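Local coordinates for lipoprotein (Klebsiella pneumoniae subsp. pneumoniae, PDB 4HWM), which is a predicted bacterial lipoprotein of the YedD-like family whose function is unknown, at residues S42-Q56 with L106-R118. Sequence-based numbering, arbitrary orientation. Where two conformers were deposited one is given.
Sequences SLIVTKEGDTFDCRQ and LTPECEKAWAKAR
The indole of Trp114 is held between two aliphatic groups. Over one face lies Ile44 CD1, 3.4 Å from the centroid of the five-membered ring and 14° off its normal, which defines a CH-pi contact; over the opposite face runs Arg118 CD, from one turn further along the same helix. The Phe52 ring carries Trp114 CA over one face, 4.0 Å from its centroid, while in one of its two conformers Cys110 SG stands at the edge of the ring as a sulfur-aromatic neighbour. The two ring planes are oblique at 47°, and Phe52 CB and CG both reach Trp114 CE3 at 3.6 Å. With CG anti to the backbone N (chi1 -163°), the Phe52 ring reaches across the helix, bringing CZ to 3.8 Å from Ala113 CB. Leu106 CD1 extends the apolar layer, 3.6 Å from Ile44 CG1.

Cys54 and Cys110 form the disulfide seen for this protein; in one Cys110 conformer the SG atoms are 3.6 Å apart, beyond bonding distance. At the other end, one water accepts from Thr46 OG1 and Arg118 NH1 and donates to Glu48 OE1 and Asp50 OD2, bridging turn and helix end. Thr107 OG1 N-caps the helix, accepting from Cys110 N at 3.3 Å.

Ile44 and Phe52 thus face the helix, whereas Leu43 turns away and meets Ile93 and Leu100 across the barrel interior. Helix 108-118 therefore lies outside the closed antiparallel barrel, against hairpin 42-56; Phe24 of strand 23-26 packs on Ile44 and Leu106, and Ala62 and Pro64 of strand 60-70 on Phe52.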
ATOM      1  N   SER A  42      -6.417  -0.096   2.078  1.00 10.77           N
ATOM      2  CA  SER A  42      -6.027  -0.556   0.746  1.00 10.19           C
ATOM      3  C   SER A  42      -4.547  -0.266   0.516  1.00 10.25           C
ATOM      4  O   SER A  42      -3.999   0.713   1.031  1.00 10.28           O
ATOM      5  CB  SER A  42      -6.838   0.180  -0.330  1.00 13.67           C
ATOM      6  OG  SER A  42      -8.226  -0.016  -0.168  1.00 18.14           O
ATOM      7  N   LEU A  43      -3.930  -1.106  -0.303  1.00 10.12           N
ATOM      8  CA  LEU A  43      -2.542  -0.903  -0.711  1.00 10.61           C
ATOM      9  C   LEU A  43      -2.458  -1.180  -2.207  1.00 12.24           C
ATOM     10  O   LEU A  43      -2.838  -2.246  -2.653  1.00 11.65           O
ATOM     11  CB  LEU A  43      -1.583  -1.853   0.029  1.00 11.88           C
ATOM     12  CG  LEU A  43      -0.084  -1.617  -0.213  1.00 11.85           C
ATOM     13  CD1 LEU A  43       0.386  -0.290   0.353  1.00 13.47           C
ATOM     14  CD2 LEU A  43       0.720  -2.797   0.387  1.00 14.60           C
ATOM     15  N   ILE A  44      -1.955  -0.203  -2.953  1.00 10.74           N
ATOM     16  CA  ILE A  44      -1.597  -0.378  -4.372  1.00 11.04           C
ATOM     17  C   ILE A  44      -0.111  -0.672  -4.443  1.00 10.03           C
ATOM     18  O   ILE A  44       0.675  -0.009  -3.778  1.00 11.43           O
ATOM     19  CB  ILE A  44      -1.901   0.892  -5.221  1.00 11.59           C
ATOM     20  CG1 ILE A  44      -3.360   1.341  -5.026  1.00 13.92           C
ATOM     21  CG2 ILE A  44      -1.498   0.676  -6.690  1.00 13.50           C
ATOM     22  CD1 ILE A  44      -3.745   2.586  -5.818  1.00 17.64           C
ATOM     23  N   VAL A  45       0.253  -1.692  -5.230  1.00 10.03           N
ATOM     24  CA  VAL A  45       1.664  -1.970  -5.499  1.00 12.04           C
ATOM     25  C   VAL A  45       1.807  -2.057  -7.014  1.00 11.06           C
ATOM     26  O   VAL A  45       1.179  -2.914  -7.639  1.00 13.11           O
ATOM     27  CB  VAL A  45       2.144  -3.283  -4.846  1.00 11.97           C
ATOM     28  CG1 VAL A  45       3.630  -3.548  -5.172  1.00 13.50           C
ATOM     29  CG2 VAL A  45       1.931  -3.269  -3.335  1.00 12.77           C
ATOM     30  N   THR A  46       2.567  -1.153  -7.615  1.00 11.48           N
ATOM     31  CA  THR A  46       2.785  -1.210  -9.079  1.00 12.88           C
ATOM     32  C   THR A  46       3.932  -2.181  -9.371  1.00 13.39           C
ATOM     33  O   THR A  46       4.738  -2.506  -8.480  1.00 12.54           O
ATOM     34  CB  THR A  46       3.109   0.136  -9.697  1.00 13.69           C
ATOM     35  OG1 THR A  46       4.442   0.511  -9.345  1.00 13.47           O
ATOM     36  CG2 THR A  46       2.092   1.218  -9.267  1.00 13.31           C
ATOM     37  N   LYS A  47       4.052  -2.581 -10.638  1.00 14.56           N
ATOM     38  CA  LYS A  47       5.127  -3.515 -10.978  0.50 15.80           C
ATOM     39  C   LYS A  47       6.506  -2.907 -10.687  1.00 14.49           C
ATOM     40  O   LYS A  47       7.418  -3.627 -10.260  1.00 16.16           O
ATOM     41  CB  LYS A  47       5.006  -4.048 -12.420  0.50 17.68           C
ATOM     42  CG  LYS A  47       5.281  -3.047 -13.543  0.50 19.37           C
ATOM     43  CD  LYS A  47       5.335  -3.755 -14.920  0.50 19.96           C
ATOM     44  CE  LYS A  47       5.720  -2.793 -16.030  0.50 20.61           C
ATOM     45  NZ  LYS A  47       4.803  -1.613 -16.162  0.50 18.29           N
ATOM     46  N   GLU A  48       6.649  -1.602 -10.868  1.00 14.76           N
ATOM     47  CA  GLU A  48       7.912  -0.912 -10.619  1.00 16.71           C
ATOM     48  C   GLU A  48       8.213  -0.690  -9.139  1.00 15.49           C
ATOM     49  O   GLU A  48       9.328  -0.278  -8.789  1.00 18.39           O
ATOM     50  CB  GLU A  48       7.913   0.438 -11.359  1.00 18.54           C
ATOM     51  CG  GLU A  48       7.851   0.297 -12.883  1.00 22.89           C
ATOM     52  CD  GLU A  48       6.442   0.166 -13.445  1.00 27.35           C
ATOM     53  OE1 GLU A  48       5.450   0.270 -12.679  1.00 24.64           O
ATOM     54  OE2 GLU A  48       6.318  -0.049 -14.677  1.00 30.00           O
ATOM     55  N   GLY A  49       7.240  -0.952  -8.254  1.00 14.26           N
ATOM     56  CA  GLY A  49       7.478  -0.791  -6.826  1.00 14.39           C
ATOM     57  C   GLY A  49       6.988   0.507  -6.233  1.00 13.18           C
ATOM     58  O   GLY A  49       7.300   0.794  -5.086  1.00 15.06           O
ATOM     59  N   ASP A  50       6.206   1.293  -6.973  1.00 12.78           N
ATOM     60  CA  ASP A  50       5.515   2.424  -6.347  1.00 11.95           C
ATOM     61  C   ASP A  50       4.313   1.868  -5.573  1.00 12.49           C
ATOM     62  O   ASP A  50       3.710   0.874  -5.966  1.00 13.19           O
ATOM     63  CB  ASP A  50       5.065   3.440  -7.354  1.00 12.47           C
ATOM     64  CG  ASP A  50       6.208   4.174  -7.997  1.00 15.42           C
ATOM     65  OD1 ASP A  50       6.803   5.043  -7.358  1.00 19.43           O
ATOM     66  OD2 ASP A  50       6.541   3.866  -9.163  1.00 21.03           O
ATOM     67  N   THR A  51       3.988   2.513  -4.458  1.00 11.47           N
ATOM     68  CA  THR A  51       2.885   2.074  -3.644  1.00 11.31           C
ATOM     69  C   THR A  51       1.967   3.210  -3.260  1.00 10.18           C
ATOM     70  O   THR A  51       2.326   4.393  -3.367  1.00 10.77           O
ATOM     71  CB  THR A  51       3.391   1.410  -2.370  1.00 11.20           C
ATOM     72  OG1 THR A  51       3.975   2.409  -1.535  1.00 11.87           O
ATOM     73  CG2 THR A  51       4.403   0.247  -2.670  1.00 13.07           C
ATOM     74  N   PHE A  52       0.805   2.832  -2.748  1.00  9.96           N
ATOM     75  CA  PHE A  52      -0.167   3.805  -2.246  1.00  9.87           C
ATOM     76  C   PHE A  52      -0.959   3.158  -1.143  1.00 10.41           C
ATOM     77  O   PHE A  52      -1.599   2.118  -1.371  1.00 11.26           O
ATOM     78  CB  PHE A  52      -1.100   4.226  -3.387  1.00 10.96           C
ATOM     79  CG  PHE A  52      -1.869   5.500  -3.136  1.00 12.08           C
ATOM     80  CD1 PHE A  52      -1.208   6.702  -3.004  1.00 14.52           C
ATOM     81  CD2 PHE A  52      -3.251   5.486  -3.041  1.00 11.61           C
ATOM     82  CE1 PHE A  52      -1.928   7.879  -2.830  1.00 13.14           C
ATOM     83  CE2 PHE A  52      -3.962   6.642  -2.839  1.00 13.69           C
ATOM     84  CZ  PHE A  52      -3.303   7.834  -2.703  1.00 13.42           C
ATOM     85  N   ASP A  53      -0.897   3.758   0.045  1.00  9.32           N
ATOM     86  CA  ASP A  53      -1.520   3.212   1.271  1.00  9.46           C
ATOM     87  C   ASP A  53      -2.700   4.129   1.562  1.00 10.38           C
ATOM     88  O   ASP A  53      -2.468   5.304   1.845  1.00 10.87           O
ATOM     89  CB  ASP A  53      -0.465   3.225   2.386  1.00  9.56           C
ATOM     90  CG  ASP A  53      -0.993   2.787   3.744  1.00 11.43           C
ATOM     91  OD1 ASP A  53      -2.187   2.953   4.023  1.00 13.88           O
ATOM     92  OD2 ASP A  53      -0.171   2.301   4.534  1.00 14.54           O
ATOM     93  N   CYS A  54      -3.931   3.610   1.427  1.00 10.73           N
ATOM     94  CA  CYS A  54      -5.141   4.440   1.522  1.00 11.89           C
ATOM     95  C   CYS A  54      -6.068   3.805   2.521  1.00 12.51           C
ATOM     96  O   CYS A  54      -6.470   2.663   2.350  1.00 14.96           O
ATOM     97  CB  CYS A  54      -5.797   4.552   0.148  1.00 14.11           C
ATOM     98  SG  CYS A  54      -7.225   5.616   0.084  1.00 18.78           S
ATOM     99  N   ARG A  55      -6.392   4.534   3.576  1.00 11.88           N
ATOM    100  CA  ARG A  55      -7.236   4.014   4.644  1.00 13.20           C
ATOM    101  C   ARG A  55      -8.392   4.966   4.836  1.00 13.09           C
ATOM    102  O   ARG A  55      -8.220   6.158   4.725  1.00 15.00           O
ATOM    103  CB  ARG A  55      -6.432   3.881   5.912  1.00 14.43           C
ATOM    104  CG  ARG A  55      -5.200   3.039   5.678  1.00 14.79           C
ATOM    105  CD  ARG A  55      -4.465   2.779   6.918  1.00 16.45           C
ATOM    106  NE  ARG A  55      -3.091   2.360   6.668  1.00 14.05           N
ATOM    107  CZ  ARG A  55      -2.278   1.795   7.540  1.00 13.84           C
ATOM    108  NH1 ARG A  55      -2.668   1.564   8.792  1.00 18.69           N
ATOM    109  NH2 ARG A  55      -1.042   1.509   7.163  1.00 16.92           N
ATOM    110  N   GLN A  56      -9.570   4.442   5.110  1.00 12.07           N
ATOM    111  CA  GLN A  56     -10.758   5.270   5.150  1.00 12.56           C
ATOM    112  C   GLN A  56     -11.759   4.781   6.179  1.00 13.50           C
ATOM    113  O   GLN A  56     -11.941   3.579   6.397  1.00 14.36           O
ATOM    114  CB  GLN A  56     -11.426   5.308   3.786  1.00 16.69           C
ATOM    115  CG  GLN A  56     -11.887   3.988   3.255  1.00 15.71           C
ATOM    116  CD  GLN A  56     -12.382   4.100   1.852  1.00 20.67           C
ATOM    117  OE1 GLN A  56     -13.520   4.573   1.619  1.00 28.13           O
ATOM    118  NE2 GLN A  56     -11.576   3.665   0.903  1.00 18.40           N
ATOM    119  N   LEU A 106     -10.283  -0.852  -6.559  1.00 21.51           N
ATOM    120  CA  LEU A 106     -10.343  -0.281  -5.203  0.50 19.40           C
ATOM    121  C   LEU A 106     -11.567   0.592  -5.053  1.00 19.67           C
ATOM    122  O   LEU A 106     -12.363   0.745  -5.992  1.00 19.57           O
ATOM    123  CB  LEU A 106      -9.078   0.468  -4.769  0.50 17.95           C
ATOM    124  CG  LEU A 106      -7.903  -0.469  -4.509  0.50 13.06           C
ATOM    125  CD1 LEU A 106      -6.717   0.385  -4.177  0.50 15.71           C
ATOM    126  CD2 LEU A 106      -8.202  -1.486  -3.397  0.50 14.04           C
ATOM    127  N   THR A 107     -11.774   1.096  -3.836  1.00 19.02           N
ATOM    128  CA  THR A 107     -12.875   2.050  -3.592  1.00 19.32           C
ATOM    129  C   THR A 107     -12.683   3.278  -4.464  1.00 16.58           C
ATOM    130  O   THR A 107     -11.563   3.606  -4.832  1.00 15.86           O
ATOM    131  CB  THR A 107     -12.963   2.563  -2.143  1.00 19.56           C
ATOM    132  OG1 THR A 107     -11.744   3.235  -1.774  1.00 21.13           O
ATOM    133  CG2 THR A 107     -13.199   1.400  -1.196  1.00 24.98           C
ATOM    134  N   PRO A 108     -13.781   3.953  -4.844  1.00 16.92           N
ATOM    135  CA  PRO A 108     -13.630   5.133  -5.668  1.00 15.99           C
ATOM    136  C   PRO A 108     -12.739   6.193  -5.047  1.00 16.08           C
ATOM    137  O   PRO A 108     -12.014   6.877  -5.755  1.00 18.33           O
ATOM    138  CB  PRO A 108     -15.069   5.632  -5.820  1.00 20.52           C
ATOM    139  CG  PRO A 108     -15.826   4.404  -5.792  1.00 22.04           C
ATOM    140  CD  PRO A 108     -15.197   3.580  -4.707  1.00 18.55           C
ATOM    141  N   GLU A 109     -12.799   6.320  -3.730  1.00 18.47           N
ATOM    142  CA  GLU A 109     -12.018   7.403  -3.180  0.50 17.53           C
ATOM    143  C   GLU A 109     -10.517   7.045  -3.172  1.00 15.62           C
ATOM    144  O   GLU A 109      -9.753   7.974  -3.396  1.00 17.50           O
ATOM    145  CB  GLU A 109     -12.581   7.980  -1.871  0.50 16.90           C
ATOM    146  CG  GLU A 109     -12.868   6.962  -0.824  0.50 18.69           C
ATOM    147  CD  GLU A 109     -14.289   6.485  -0.902  0.50 14.45           C
ATOM    148  OE1 GLU A 109     -14.714   5.978  -1.969  0.50 14.36           O
ATOM    149  OE2 GLU A 109     -14.995   6.621   0.103  0.50 17.38           O
ATOM    150  N   CYS A 110     -10.136   5.778  -3.057  1.00 15.77           N
ATOM    151  CA  CYS A 110      -8.729   5.378  -3.209  0.70 16.22           C
ATOM    152  C   CYS A 110      -8.293   5.572  -4.659  1.00 14.81           C
ATOM    153  O   CYS A 110      -7.220   6.080  -4.924  1.00 16.22           O
ATOM    154  CB  CYS A 110      -8.509   3.908  -2.826  0.70 20.73           C
ATOM    155  SG  CYS A 110      -6.783   3.383  -2.762  0.70 26.03           S
ATOM    156  N   GLU A 111      -9.151   5.153  -5.587  1.00 14.60           N
ATOM    157  CA  GLU A 111      -8.853   5.327  -7.026  0.70 15.36           C
ATOM    158  C   GLU A 111      -8.594   6.782  -7.368  1.00 14.30           C
ATOM    159  O   GLU A 111      -7.612   7.125  -8.072  1.00 15.56           O
ATOM    160  CB  GLU A 111     -10.037   4.931  -7.882  0.70 19.58           C
ATOM    161  CG  GLU A 111     -10.385   3.538  -7.902  0.70 25.00           C
ATOM    162  CD  GLU A 111     -11.416   3.241  -8.993  0.70 26.07           C
ATOM    163  OE1 GLU A 111     -12.392   4.008  -9.221  0.70 29.05           O
ATOM    164  OE2 GLU A 111     -11.260   2.215  -9.621  0.70 24.84           O
ATOM    165  N   LYS A 112      -9.469   7.677  -6.876  1.00 14.55           N
ATOM    166  CA  LYS A 112      -9.350   9.109  -7.161  0.50 16.13           C
ATOM    167  C   LYS A 112      -8.095   9.714  -6.538  1.00 15.11           C
ATOM    168  O   LYS A 112      -7.383  10.469  -7.177  1.00 16.41           O
ATOM    169  CB  LYS A 112     -10.583   9.895  -6.658  0.50 20.34           C
ATOM    170  CG  LYS A 112     -11.813   9.788  -7.544  0.50 26.94           C
ATOM    171  CD  LYS A 112     -13.090  10.235  -6.805  0.50 30.59           C
ATOM    172  CE  LYS A 112     -14.294  10.249  -7.751  0.50 33.91           C
ATOM    173  NZ  LYS A 112     -15.607  10.235  -7.039  0.50 36.94           N
ATOM    174  N   ALA A 113      -7.836   9.350  -5.289  1.00 15.06           N
ATOM    175  CA  ALA A 113      -6.665   9.875  -4.582  1.00 14.65           C
ATOM    176  C   ALA A 113      -5.373   9.420  -5.277  1.00 13.15           C
ATOM    177  O   ALA A 113      -4.444  10.197  -5.438  1.00 14.41           O
ATOM    178  CB  ALA A 113      -6.672   9.452  -3.118  1.00 15.83           C
ATOM    179  N   TRP A 114      -5.356   8.173  -5.734  1.00 13.10           N
ATOM    180  CA  TRP A 114      -4.197   7.622  -6.450  1.00 12.19           C
ATOM    181  C   TRP A 114      -3.967   8.355  -7.762  1.00 11.67           C
ATOM    182  O   TRP A 114      -2.838   8.769  -8.066  1.00 14.12           O
ATOM    183  CB  TRP A 114      -4.444   6.149  -6.692  1.00 13.73           C
ATOM    184  CG  TRP A 114      -3.539   5.405  -7.626  1.00 15.91           C
ATOM    185  CD1 TRP A 114      -3.928   4.668  -8.701  1.00 18.45           C
ATOM    186  CD2 TRP A 114      -2.134   5.234  -7.511  1.00 15.92           C
ATOM    187  NE1 TRP A 114      -2.851   4.067  -9.270  1.00 19.16           N
ATOM    188  CE2 TRP A 114      -1.739   4.353  -8.539  1.00 17.39           C
ATOM    189  CE3 TRP A 114      -1.179   5.691  -6.625  1.00 15.39           C
ATOM    190  CZ2 TRP A 114      -0.409   3.972  -8.740  1.00 19.88           C
ATOM    191  CZ3 TRP A 114       0.138   5.300  -6.814  1.00 16.46           C
ATOM    192  CH2 TRP A 114       0.504   4.424  -7.842  1.00 18.65           C
ATOM    193  N   ALA A 115      -5.033   8.557  -8.533  1.00 13.15           N
ATOM    194  CA  ALA A 115      -4.886   9.226  -9.825  1.00 14.60           C
ATOM    195  C   ALA A 115      -4.338  10.645  -9.622  1.00 15.11           C
ATOM    196  O   ALA A 115      -3.481  11.110 -10.362  1.00 15.90           O
ATOM    197  CB  ALA A 115      -6.218   9.239 -10.570  1.00 16.16           C
ATOM    198  N   LYS A 116      -4.802  11.305  -8.569  1.00 15.02           N
ATOM    199  CA  LYS A 116      -4.413  12.675  -8.226  0.50 16.93           C
ATOM    200  C   LYS A 116      -2.929  12.754  -7.850  1.00 16.95           C
ATOM    201  O   LYS A 116      -2.188  13.606  -8.311  1.00 17.88           O
ATOM    202  CB  LYS A 116      -5.335  13.143  -7.080  0.50 19.28           C
ATOM    203  CG  LYS A 116      -4.990  14.425  -6.367  0.50 22.14           C
ATOM    204  CD  LYS A 116      -6.254  15.111  -5.855  0.50 24.31           C
ATOM    205  CE  LYS A 116      -7.030  14.216  -4.963  0.50 25.87           C
ATOM    206  NZ  LYS A 116      -6.369  13.961  -3.651  0.50 21.56           N
ATOM    207  N   ALA A 117      -2.508  11.811  -7.016  1.00 16.71           N
ATOM    208  CA  ALA A 117      -1.122  11.760  -6.582  1.00 17.91           C
ATOM    209  C   ALA A 117      -0.224  11.506  -7.788  1.00 16.03           C
ATOM    210  O   ALA A 117       0.814  12.174  -8.008  1.00 19.64           O
ATOM    211  CB  ALA A 117      -0.934  10.681  -5.523  1.00 18.21           C
ATOM    212  N   ARG A 118      -0.595  10.513  -8.572  1.00 15.63           N
ATOM    213  CA  ARG A 118       0.191  10.125  -9.739  1.00 18.04           C
ATOM    214  C   ARG A 118       0.349  11.235 -10.780  1.00 18.23           C
ATOM    215  O   ARG A 118       1.353  11.261 -11.498  1.00 18.78           O
ATOM    216  CB  ARG A 118      -0.381   8.869 -10.392  1.00 18.69           C
ATOM    217  CG  ARG A 118       0.210   7.623  -9.845  1.00 27.16           C
ATOM    218  CD  ARG A 118      -0.148   6.398 -10.653  1.00 34.54           C
ATOM    219  NE  ARG A 118       0.601   6.027 -11.865  1.00 35.84           N
ATOM    220  CZ  ARG A 118       1.716   5.263 -11.962  1.00 35.86           C
ATOM    221  NH1 ARG A 118       2.474   4.832 -10.912  1.00 25.26           N
ATOM    222  NH2 ARG A 118       2.139   4.972 -13.187  1.00 39.74           N
TER
HETATM  223  O   HOH W   1       4.890   2.764 -10.919  1.00 19.69           O